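Long-range contacts in LYND (Lyngbya aestuarii, PDB 4V1T), which probably uses ATP to convert cysteines of a precursor peptide into thiazoline rings, as a YcaO-type cyclodehydratase: residues Cys512-Pro517 and Gly527-Asn532; Ile491-Val496 and Tyr506-Leu511; Thr115-Gly120 and Gln142-Ala147. All coordinates share one frame; numbering follows the deposited sequence.

Interaction 1 (Cys512-Pro517 and Gly527-Asn532)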
loop_
_atom_site.group_PDB
_atom_site.type_symbol
_atom_site.label_atom_id
_atom_site.label_comp_id
_atom_site.label_asym_id
_atom_site.label_seq_id
_atom_site.Cartn_x
_atom_site.Cartn_y
_atom_site.Cartn_z
ATOM N N CYS B 512 -6.935 30.167 -19.242
ATOM C CA CYS B 512 -7.731 29.254 -18.428
ATOM C C CYS B 512 -7.175 27.832 -18.366
ATOM O O CYS B 512 -7.515 27.085 -17.460
ATOM C CB CYS B 512 -9.163 29.213 -18.964
ATOM S SG CYS B 512 -10.019 30.805 -18.893
ATOM N N TYR B 513 -6.338 27.461 -19.326
ATOM C CA TYR B 513 -5.795 26.109 -19.395
ATOM C C TYR B 513 -4.326 26.117 -19.787
ATOM O O TYR B 513 -3.852 27.051 -20.435
ATOM C CB TYR B 513 -6.590 25.280 -20.396
ATOM C CG TYR B 513 -8.071 25.264 -20.107
ATOM C CD1 TYR B 513 -8.605 24.394 -19.156
ATOM C CD2 TYR B 513 -8.938 26.128 -20.775
ATOM C CE1 TYR B 513 -9.959 24.378 -18.884
ATOM C CE2 TYR B 513 -10.293 26.115 -20.513
ATOM C CZ TYR B 513 -10.796 25.242 -19.565
ATOM O OH TYR B 513 -12.135 25.224 -19.293
ATOM N N TYR B 514 -3.616 25.068 -19.387
ATOM C CA TYR B 514 -2.213 24.902 -19.753
ATOM C C TYR B 514 -2.067 24.559 -21.227
ATOM O O TYR B 514 -2.892 23.835 -21.797
ATOM C CB TYR B 514 -1.545 23.786 -18.929
ATOM C CG TYR B 514 -1.496 24.027 -17.439
ATOM C CD1 TYR B 514 -1.041 25.228 -16.927
ATOM C CD2 TYR B 514 -1.906 23.042 -16.540
ATOM C CE1 TYR B 514 -0.992 25.449 -15.568
ATOM C CE2 TYR B 514 -1.865 23.259 -15.181
ATOM C CZ TYR B 514 -1.402 24.460 -14.700
ATOM O OH TYR B 514 -1.348 24.669 -13.343
ATOM N N HIS B 515 -0.986 25.053 -21.824
ATOM C CA HIS B 515 -0.580 24.666 -23.162
ATOM C C HIS B 515 -1.682 24.843 -24.197
ATOM O O HIS B 515 -1.887 23.976 -25.032
ATOM C CB HIS B 515 -0.076 23.214 -23.172
ATOM C CG HIS B 515 1.061 22.969 -22.232
ATOM N ND1 HIS B 515 0.892 22.376 -21.001
ATOM C CD2 HIS B 515 2.379 23.263 -22.330
ATOM C CE1 HIS B 515 2.058 22.301 -20.386
ATOM N NE2 HIS B 515 2.977 22.834 -21.170
ATOM N N TYR B 516 -2.386 25.971 -24.136
ATOM C CA TYR B 516 -3.317 26.338 -25.197
ATOM C C TYR B 516 -2.497 26.871 -26.353
ATOM O O TYR B 516 -1.729 27.796 -26.165
ATOM C CB TYR B 516 -4.305 27.397 -24.721
ATOM C CG TYR B 516 -5.226 27.883 -25.809
ATOM C CD1 TYR B 516 -6.394 27.191 -26.121
ATOM C CD2 TYR B 516 -4.928 29.024 -26.538
ATOM C CE1 TYR B 516 -7.234 27.625 -27.126
ATOM C CE2 TYR B 516 -5.768 29.465 -27.541
ATOM C CZ TYR B 516 -6.919 28.759 -27.827
ATOM O OH TYR B 516 -7.759 29.176 -28.818
ATOM N N PRO B 517 -2.659 26.307 -27.555
ATOM C CA PRO B 517 -1.814 26.780 -28.653
ATOM C C PRO B 517 -2.274 28.120 -29.236
ATOM O O PRO B 517 -3.450 28.267 -29.590
ATOM C CB PRO B 517 -1.943 25.667 -29.706
ATOM C CG PRO B 517 -3.056 24.758 -29.236
ATOM C CD PRO B 517 -3.707 25.397 -28.044
ATOM N N GLY B 527 -0.839 29.985 -19.930
ATOM C CA GLY B 527 -1.614 29.587 -18.760
ATOM C C GLY B 527 -0.716 29.227 -17.592
ATOM O O GLY B 527 0.181 28.403 -17.731
ATOM N N ASP B 528 -0.943 29.869 -16.453
ATOM C CA ASP B 528 -0.138 29.618 -15.263
ATOM C C ASP B 528 -0.933 28.799 -14.243
ATOM O O ASP B 528 -2.127 28.528 -14.434
ATOM C CB ASP B 528 0.364 30.935 -14.647
ATOM C CG ASP B 528 -0.757 31.874 -14.237
ATOM O OD1 ASP B 528 -1.827 31.415 -13.789
ATOM O OD2 ASP B 528 -0.553 33.099 -14.348
ATOM N N SER B 529 -0.267 28.420 -13.160
ATOM C CA SER B 529 -0.849 27.528 -12.161
ATOM C C SER B 529 -1.457 28.277 -10.983
ATOM O O SER B 529 -2.001 27.664 -10.075
ATOM C CB SER B 529 0.217 26.543 -11.656
ATOM O OG SER B 529 1.269 27.214 -10.985
ATOM N N ASN B 530 -1.370 29.603 -10.992
ATOM C CA ASN B 530 -1.839 30.394 -9.858
ATOM C C ASN B 530 -3.367 30.400 -9.722
ATOM O O ASN B 530 -4.086 30.812 -10.626
ATOM C CB ASN B 530 -1.324 31.836 -9.954
ATOM C CG ASN B 530 -1.548 32.608 -8.677
ATOM O OD1 ASN B 530 -1.844 32.011 -7.632
ATOM N ND2 ASN B 530 -1.411 33.932 -8.741
ATOM N N GLY B 531 -3.849 29.948 -8.570
ATOM C CA GLY B 531 -5.272 29.846 -8.317
ATOM C C GLY B 531 -5.813 28.467 -8.645
ATOM O O GLY B 531 -6.963 28.161 -8.344
ATOM N N ASN B 532 -4.993 27.643 -9.284
ATOM C CA ASN B 532 -5.386 26.287 -9.599
ATOM C C ASN B 532 -5.365 25.441 -8.339
ATOM O O ASN B 532 -4.413 25.500 -7.559
ATOM C CB ASN B 532 -4.456 25.658 -10.634
ATOM C CG ASN B 532 -4.521 26.351 -11.976
ATOM O OD1 ASN B 532 -4.487 27.588 -12.061
ATOM N ND2 ASN B 532 -4.609 25.560 -13.037
HETATM O O HOH W 1 -2.307 28.222 -22.085
HETATM O O HOH W 2 0.794 27.050 -20.138
#
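Y514 lays its ring along the backbone of G527-S529, a loop-to-loop contact in the connection between helix 509-512 and strand 532-535. Its CG stands anti to the carbonyl carbon (chi1 -62°), and this carries the ring along the second segment. G527 O and S529 N lie at the ring edge, near its plane. Y514 CD1 is 3.5 Å from G527 O. Further out, Y514 OH comes to 3.0 Å from S529 CB, a tight approach. The N532 amide comes from the opposite direction, nearly parallel to the ring at 20°. Its ND2 is 3.4 Å from Y514 OH, but the angle is too poor for a hydrogen bond. N532 OD1 bonds K731, which also forms a salt bridge with D528.

Two waters join the backbones. One accepts from Y516 N and from G527 N, the latter at 3.1 Å. The other accepts from H515 N and donates to G527 O at 2.8 Å. A beta carbon on G527 would probably collide with Y513 O at this spacing, consistent with a glycine here.

S529-N532 form a type II beta turn, closed by N532 N to S529 O at 3.1 Å, with G531 at its third position. A phosphate ion near S529 probably comes from the crystallisation liquor. The N532 side chain is about 6 Å from a magnesium ion, which places the turn beside the metal-binding site of the YcaO domain.

Interaction 2 (Ile491-Val496 and Tyr506-Leu511); sequences IEWTPV and YLPTAL
T494 and L507 form the hydrogen-bonded pair of an antiparallel beta hairpin, strands 491-498 and 503-508. T494 N gives to L507 O at 2.8 Å and is almost in line with the carbonyl. The return bond, L507 N to T494 O, is longer at 3.3 Å. On one face P495 CB packs on Y506 CE1. W493 and P508 form a non-hydrogen-bonded pair with diverging side chains. Even so, W493 CZ3 is 3.6 Å from P508 CD, and W493 CE3 reaches Y506 CB. I491 CD1 covers one face of the indole, and W493 NE1 bonds A441 O. With an alanine at W493, a gap is likely to open beside P508 and Y506, and A441 O would probably lose its indole N-H donor.

T509 N gives an almost straight bond (174°) to E492 O. T509 OG1 lies 3.0 Å from T494 OG1 and 2.9 Å from E492 O, with one proton for both. A water links E492 O to A510 N.

Further out, T494 OG1 bonds P437 O. L443 and L446 pack on W493, and I718 touches T494 and V496. V496 CG1 is anti to the carbonyl carbon (chi1 -61°), which turns CG2 onto L507 CD1 at a tight 3.4 Å.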
loop_
_atom_site.group_PDB
_atom_site.type_symbol
_atom_site.label_atom_id
_atom_site.label_comp_id
_atom_site.label_asym_id
_atom_site.label_seq_id
_atom_site.Cartn_x
_atom_site.Cartn_y
_atom_site.Cartn_z
ATOM N N ILE B 491 -10.726 35.638 -31.146
ATOM C CA ILE B 491 -10.026 34.651 -30.324
ATOM C C ILE B 491 -11.040 33.765 -29.637
ATOM O O ILE B 491 -12.237 34.017 -29.709
ATOM C CB ILE B 491 -9.146 35.321 -29.259
ATOM C CG1 ILE B 491 -10.024 36.149 -28.321
ATOM C CG2 ILE B 491 -8.069 36.177 -29.932
ATOM C CD1 ILE B 491 -9.261 36.928 -27.305
ATOM N N GLU B 492 -10.553 32.726 -28.971
ATOM C CA GLU B 492 -11.426 31.832 -28.214
ATOM C C GLU B 492 -11.514 32.266 -26.759
ATOM O O GLU B 492 -10.505 32.322 -26.056
ATOM C CB GLU B 492 -10.931 30.395 -28.324
ATOM C CG GLU B 492 -11.158 29.813 -29.716
ATOM C CD GLU B 492 -10.782 28.352 -29.828
ATOM O OE1 GLU B 492 -9.830 27.921 -29.144
ATOM O OE2 GLU B 492 -11.435 27.631 -30.607
ATOM N N TRP B 493 -12.727 32.609 -26.328
ATOM C CA TRP B 493 -12.976 32.971 -24.935
ATOM C C TRP B 493 -13.636 31.803 -24.220
ATOM O O TRP B 493 -14.442 31.082 -24.813
ATOM C CB TRP B 493 -13.866 34.204 -24.826
ATOM C CG TRP B 493 -13.333 35.438 -25.493
ATOM C CD1 TRP B 493 -13.390 35.741 -26.823
ATOM C CD2 TRP B 493 -12.695 36.554 -24.855
ATOM N NE1 TRP B 493 -12.818 36.974 -27.051
ATOM C CE2 TRP B 493 -12.383 37.489 -25.860
ATOM C CE3 TRP B 493 -12.351 36.848 -23.535
ATOM C CZ2 TRP B 493 -11.746 38.702 -25.582
ATOM C CZ3 TRP B 493 -11.718 38.043 -23.263
ATOM C CH2 TRP B 493 -11.419 38.957 -24.283
ATOM N N THR B 494 -13.277 31.610 -22.954
ATOM C CA THR B 494 -13.856 30.549 -22.141
ATOM C C THR B 494 -14.763 31.157 -21.072
ATOM O O THR B 494 -14.344 32.069 -20.365
ATOM C CB THR B 494 -12.764 29.688 -21.480
ATOM O OG1 THR B 494 -12.225 28.782 -22.452
ATOM C CG2 THR B 494 -13.323 28.876 -20.317
ATOM N N PRO B 495 -16.006 30.656 -20.951
ATOM C CA PRO B 495 -16.886 31.170 -19.907
ATOM C C PRO B 495 -16.381 30.822 -18.518
ATOM O O PRO B 495 -15.970 29.687 -18.275
ATOM C CB PRO B 495 -18.222 30.471 -20.186
ATOM C CG PRO B 495 -17.849 29.221 -20.890
ATOM C CD PRO B 495 -16.661 29.587 -21.732
ATOM N N VAL B 496 -16.425 31.801 -17.625
ATOM C CA VAL B 496 -16.033 31.618 -16.239
ATOM C C VAL B 496 -17.150 32.140 -15.347
ATOM O O VAL B 496 -17.820 33.127 -15.686
ATOM C CB VAL B 496 -14.714 32.354 -15.913
ATOM C CG1 VAL B 496 -13.577 31.819 -16.766
ATOM C CG2 VAL B 496 -14.861 33.852 -16.120
ATOM N N TYR B 506 -16.029 36.211 -19.263
ATOM C CA TYR B 506 -15.189 35.563 -20.263
ATOM C C TYR B 506 -13.726 35.978 -20.163
ATOM O O TYR B 506 -13.404 37.171 -20.113
ATOM C CB TYR B 506 -15.696 35.879 -21.669
ATOM C CG TYR B 506 -17.002 35.221 -22.003
ATOM C CD1 TYR B 506 -17.044 33.911 -22.469
ATOM C CD2 TYR B 506 -18.197 35.904 -21.855
ATOM C CE1 TYR B 506 -18.246 33.300 -22.777
ATOM C CE2 TYR B 506 -19.405 35.306 -22.160
ATOM C CZ TYR B 506 -19.429 34.005 -22.617
ATOM O OH TYR B 506 -20.640 33.424 -22.916
ATOM N N LEU B 507 -12.854 34.974 -20.136
ATOM C CA LEU B 507 -11.418 35.175 -20.250
ATOM C C LEU B 507 -10.925 34.457 -21.493
ATOM O O LEU B 507 -11.543 33.485 -21.932
ATOM C CB LEU B 507 -10.678 34.634 -19.021
ATOM C CG LEU B 507 -10.647 35.533 -17.787
ATOM C CD1 LEU B 507 -11.885 35.307 -16.960
ATOM C CD2 LEU B 507 -9.415 35.261 -16.950
ATOM N N PRO B 508 -9.786 34.917 -22.058
ATOM C CA PRO B 508 -9.209 34.139 -23.159
ATOM C C PRO B 508 -8.886 32.706 -22.711
ATOM O O PRO B 508 -8.400 32.502 -21.605
ATOM C CB PRO B 508 -7.950 34.929 -23.548
ATOM C CG PRO B 508 -7.711 35.898 -22.438
ATOM C CD PRO B 508 -9.027 36.148 -21.782
ATOM N N THR B 509 -9.178 31.735 -23.566
ATOM C CA THR B 509 -8.936 30.333 -23.272
ATOM C C THR B 509 -7.471 30.102 -22.925
ATOM O O THR B 509 -7.142 29.211 -22.140
ATOM C CB THR B 509 -9.352 29.444 -24.465
ATOM O OG1 THR B 509 -10.716 29.720 -24.820
ATOM C CG2 THR B 509 -9.236 27.980 -24.122
ATOM N N ALA B 510 -6.596 30.927 -23.492
ATOM C CA ALA B 510 -5.156 30.791 -23.282
ATOM C C ALA B 510 -4.758 30.996 -21.822
ATOM O O ALA B 510 -3.705 30.524 -21.389
ATOM C CB ALA B 510 -4.407 31.765 -24.178
ATOM N N LEU B 511 -5.590 31.716 -21.072
ATOM C CA LEU B 511 -5.336 31.953 -19.650
ATOM C C LEU B 511 -5.924 30.869 -18.743
ATOM O O LEU B 511 -5.464 30.683 -17.620
ATOM C CB LEU B 511 -5.905 33.309 -19.228
ATOM C CG LEU B 511 -5.009 34.537 -19.425
ATOM C CD1 LEU B 511 -5.760 35.773 -18.985
ATOM C CD2 LEU B 511 -3.709 34.415 -18.644
HETATM O O HOH W 3 -7.471 32.495 -25.968
#

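Interaction 3 (Thr115-Gly120 and Gln142-Ala147); sequences TLTPVG and QTPTEA
P144 fits its ring against L116 and T117, while Q142 lies beside T115. The contact sits at one margin of the mixed sheet, where the short outermost strand 141-142 runs parallel to strand 114-118. Helix 124-135 connects the two strands in a beta-alpha-beta crossover.

The close part is the strand side of the proline ring. P144 CD is 3.3 Å from L116 O, and P144 CG is 3.3 Å from T117 OG1. The T117 side chain and the ring cross at a slant. T117 OG1 is anti to the carbonyl carbon (chi1 -46°), and it bonds N154 OD1 as well as touching the ring. T115 OG1 bonds the same N154 OD1, so one amide oxygen takes up both threonine hydroxyls. T115 turns its methyl, CG2, to Q142 O at 3.6 Å. T115 CA also meets Q142 O at 3.3 Å in a CA-H...O contact, with 150° at the hydrogen. L116 sends its side chain to helix 124-135, where it packs on V127, L130 and T131.

The other side is looser. Q142 CB is 4.4 Å from T115 CG2, and the rest of its chain leads away. Q142 and T143 are exposed, and so is P144 on its outer side. All three touch a crystal neighbour, so their positions may partly reflect the lattice.

The chemistry is that of carbon atoms laid against oxygens. Conventional hydrogen bonds between the segments are absent, and the hydroxyls bond N154 instead. Q142-P144 are therefore probably held by shape and one CA-H...O contact more than by directed bonds.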
loop_
_atom_site.group_PDB
_atom_site.type_symbol
_atom_site.label_atom_id
_atom_site.label_comp_id
_atom_site.label_asym_id
_atom_site.label_seq_id
_atom_site.Cartn_x
_atom_site.Cartn_y
_atom_site.Cartn_z
ATOM N N THR B 115 -11.014 -15.299 -32.888
ATOM C CA THR B 115 -10.186 -14.849 -34.007
ATOM C C THR B 115 -8.942 -14.155 -33.492
ATOM O O THR B 115 -8.995 -13.448 -32.481
ATOM C CB THR B 115 -10.942 -13.893 -34.960
ATOM O OG1 THR B 115 -11.384 -12.735 -34.245
ATOM C CG2 THR B 115 -12.141 -14.597 -35.582
ATOM N N LEU B 116 -7.823 -14.387 -34.179
ATOM C CA LEU B 116 -6.564 -13.699 -33.904
ATOM C C LEU B 116 -6.264 -12.727 -35.043
ATOM O O LEU B 116 -6.517 -13.037 -36.207
ATOM C CB LEU B 116 -5.404 -14.689 -33.758
ATOM C CG LEU B 116 -5.608 -15.865 -32.802
ATOM C CD1 LEU B 116 -4.284 -16.583 -32.571
ATOM C CD2 LEU B 116 -6.217 -15.430 -31.478
ATOM N N THR B 117 -5.726 -11.558 -34.697
ATOM C CA THR B 117 -5.399 -10.529 -35.685
ATOM C C THR B 117 -4.072 -9.853 -35.327
ATOM O O THR B 117 -3.984 -9.166 -34.321
ATOM C CB THR B 117 -6.501 -9.450 -35.773
ATOM O OG1 THR B 117 -7.797 -10.070 -35.839
ATOM C CG2 THR B 117 -6.294 -8.566 -37.004
ATOM N N PRO B 118 -3.031 -10.053 -36.145
ATOM C CA PRO B 118 -1.792 -9.320 -35.876
ATOM C C PRO B 118 -1.842 -7.871 -36.347
ATOM O O PRO B 118 -2.606 -7.522 -37.239
ATOM C CB PRO B 118 -0.753 -10.094 -36.683
ATOM C CG PRO B 118 -1.532 -10.601 -37.859
ATOM C CD PRO B 118 -2.891 -10.957 -37.303
ATOM N N VAL B 119 -1.013 -7.043 -35.732
ATOM C CA VAL B 119 -0.887 -5.641 -36.087
ATOM C C VAL B 119 0.570 -5.252 -35.823
ATOM O O VAL B 119 1.223 -5.813 -34.933
ATOM C CB VAL B 119 -1.882 -4.753 -35.290
ATOM C CG1 VAL B 119 -1.611 -4.826 -33.809
ATOM C CG2 VAL B 119 -1.825 -3.306 -35.749
ATOM N N GLY B 120 1.084 -4.303 -36.591
ATOM C CA GLY B 120 2.494 -3.964 -36.504
ATOM C C GLY B 120 3.321 -5.118 -37.037
ATOM O O GLY B 120 2.939 -5.748 -38.013
ATOM N N GLN B 142 -10.191 -19.096 -35.579
ATOM C CA GLN B 142 -10.531 -18.808 -36.977
ATOM C C GLN B 142 -9.866 -17.516 -37.417
ATOM O O GLN B 142 -9.456 -16.713 -36.585
ATOM C CB GLN B 142 -12.041 -18.704 -37.140
ATOM C CG GLN B 142 -12.747 -20.026 -36.924
ATOM C CD GLN B 142 -14.221 -19.953 -37.230
ATOM O OE1 GLN B 142 -14.657 -19.153 -38.063
ATOM N NE2 GLN B 142 -14.998 -20.793 -36.570
ATOM N N THR B 143 -9.757 -17.309 -38.724
ATOM C CA THR B 143 -9.128 -16.094 -39.236
ATOM C C THR B 143 -10.213 -15.040 -39.469
ATOM O O THR B 143 -11.292 -15.365 -39.975
ATOM C CB THR B 143 -8.334 -16.350 -40.533
ATOM O OG1 THR B 143 -9.209 -16.244 -41.663
ATOM C CG2 THR B 143 -7.676 -17.731 -40.508
ATOM N N PRO B 144 -9.943 -13.775 -39.097
ATOM C CA PRO B 144 -10.968 -12.746 -39.247
ATOM C C PRO B 144 -11.057 -12.254 -40.688
ATOM O O PRO B 144 -10.115 -12.442 -41.462
ATOM C CB PRO B 144 -10.467 -11.638 -38.326
ATOM C CG PRO B 144 -8.987 -11.715 -38.491
ATOM C CD PRO B 144 -8.664 -13.187 -38.660
ATOM N N THR B 145 -12.180 -11.640 -41.037
ATOM C CA THR B 145 -12.353 -11.027 -42.343
ATOM C C THR B 145 -13.162 -9.743 -42.182
ATOM O O THR B 145 -13.853 -9.559 -41.181
ATOM C CB THR B 145 -13.035 -11.990 -43.331
ATOM O OG1 THR B 145 -14.302 -12.414 -42.807
ATOM C CG2 THR B 145 -12.151 -13.216 -43.572
ATOM N N GLU B 146 -13.071 -8.860 -43.167
ATOM C CA GLU B 146 -13.579 -7.491 -43.025
ATOM C C GLU B 146 -15.082 -7.422 -42.718
ATOM O O GLU B 146 -15.507 -6.577 -41.929
ATOM C CB GLU B 146 -13.251 -6.648 -44.276
ATOM C CG GLU B 146 -13.776 -7.190 -45.606
ATOM C CD GLU B 146 -12.781 -8.089 -46.338
ATOM O OE1 GLU B 146 -11.837 -8.603 -45.691
ATOM O OE2 GLU B 146 -12.952 -8.292 -47.566
ATOM N N ALA B 147 -15.870 -8.308 -43.333
ATOM C CA ALA B 147 -17.322 -8.373 -43.113
ATOM C C ALA B 147 -17.728 -9.772 -42.663
ATOM O O ALA B 147 -18.760 -10.292 -43.082
ATOM C CB ALA B 147 -18.082 -7.977 -44.379
#

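From the N terminus, interaction 3 comes first. It closes the loop through helix 124-135 and ties the outermost short strand to its neighbour in the mixed sheet. Interaction 2 follows far along the chain and closes the hairpin 491-508. Interaction 1 comes next and closes the loop after helix 509-512. The three are in series; none nests or crosses. Interactions 1 and 2 both belong to the YcaO part of the chain and touch. Y516 OH probably bonds E492 OE1, and Y516 packs on T509 and A510. The hairpin is thus joined to 512-517, the first arm of the loop whose second arm, 527-532, leads to the magnesium. Interaction 3 is separate, its nearest atoms about 29 Å from interaction 1.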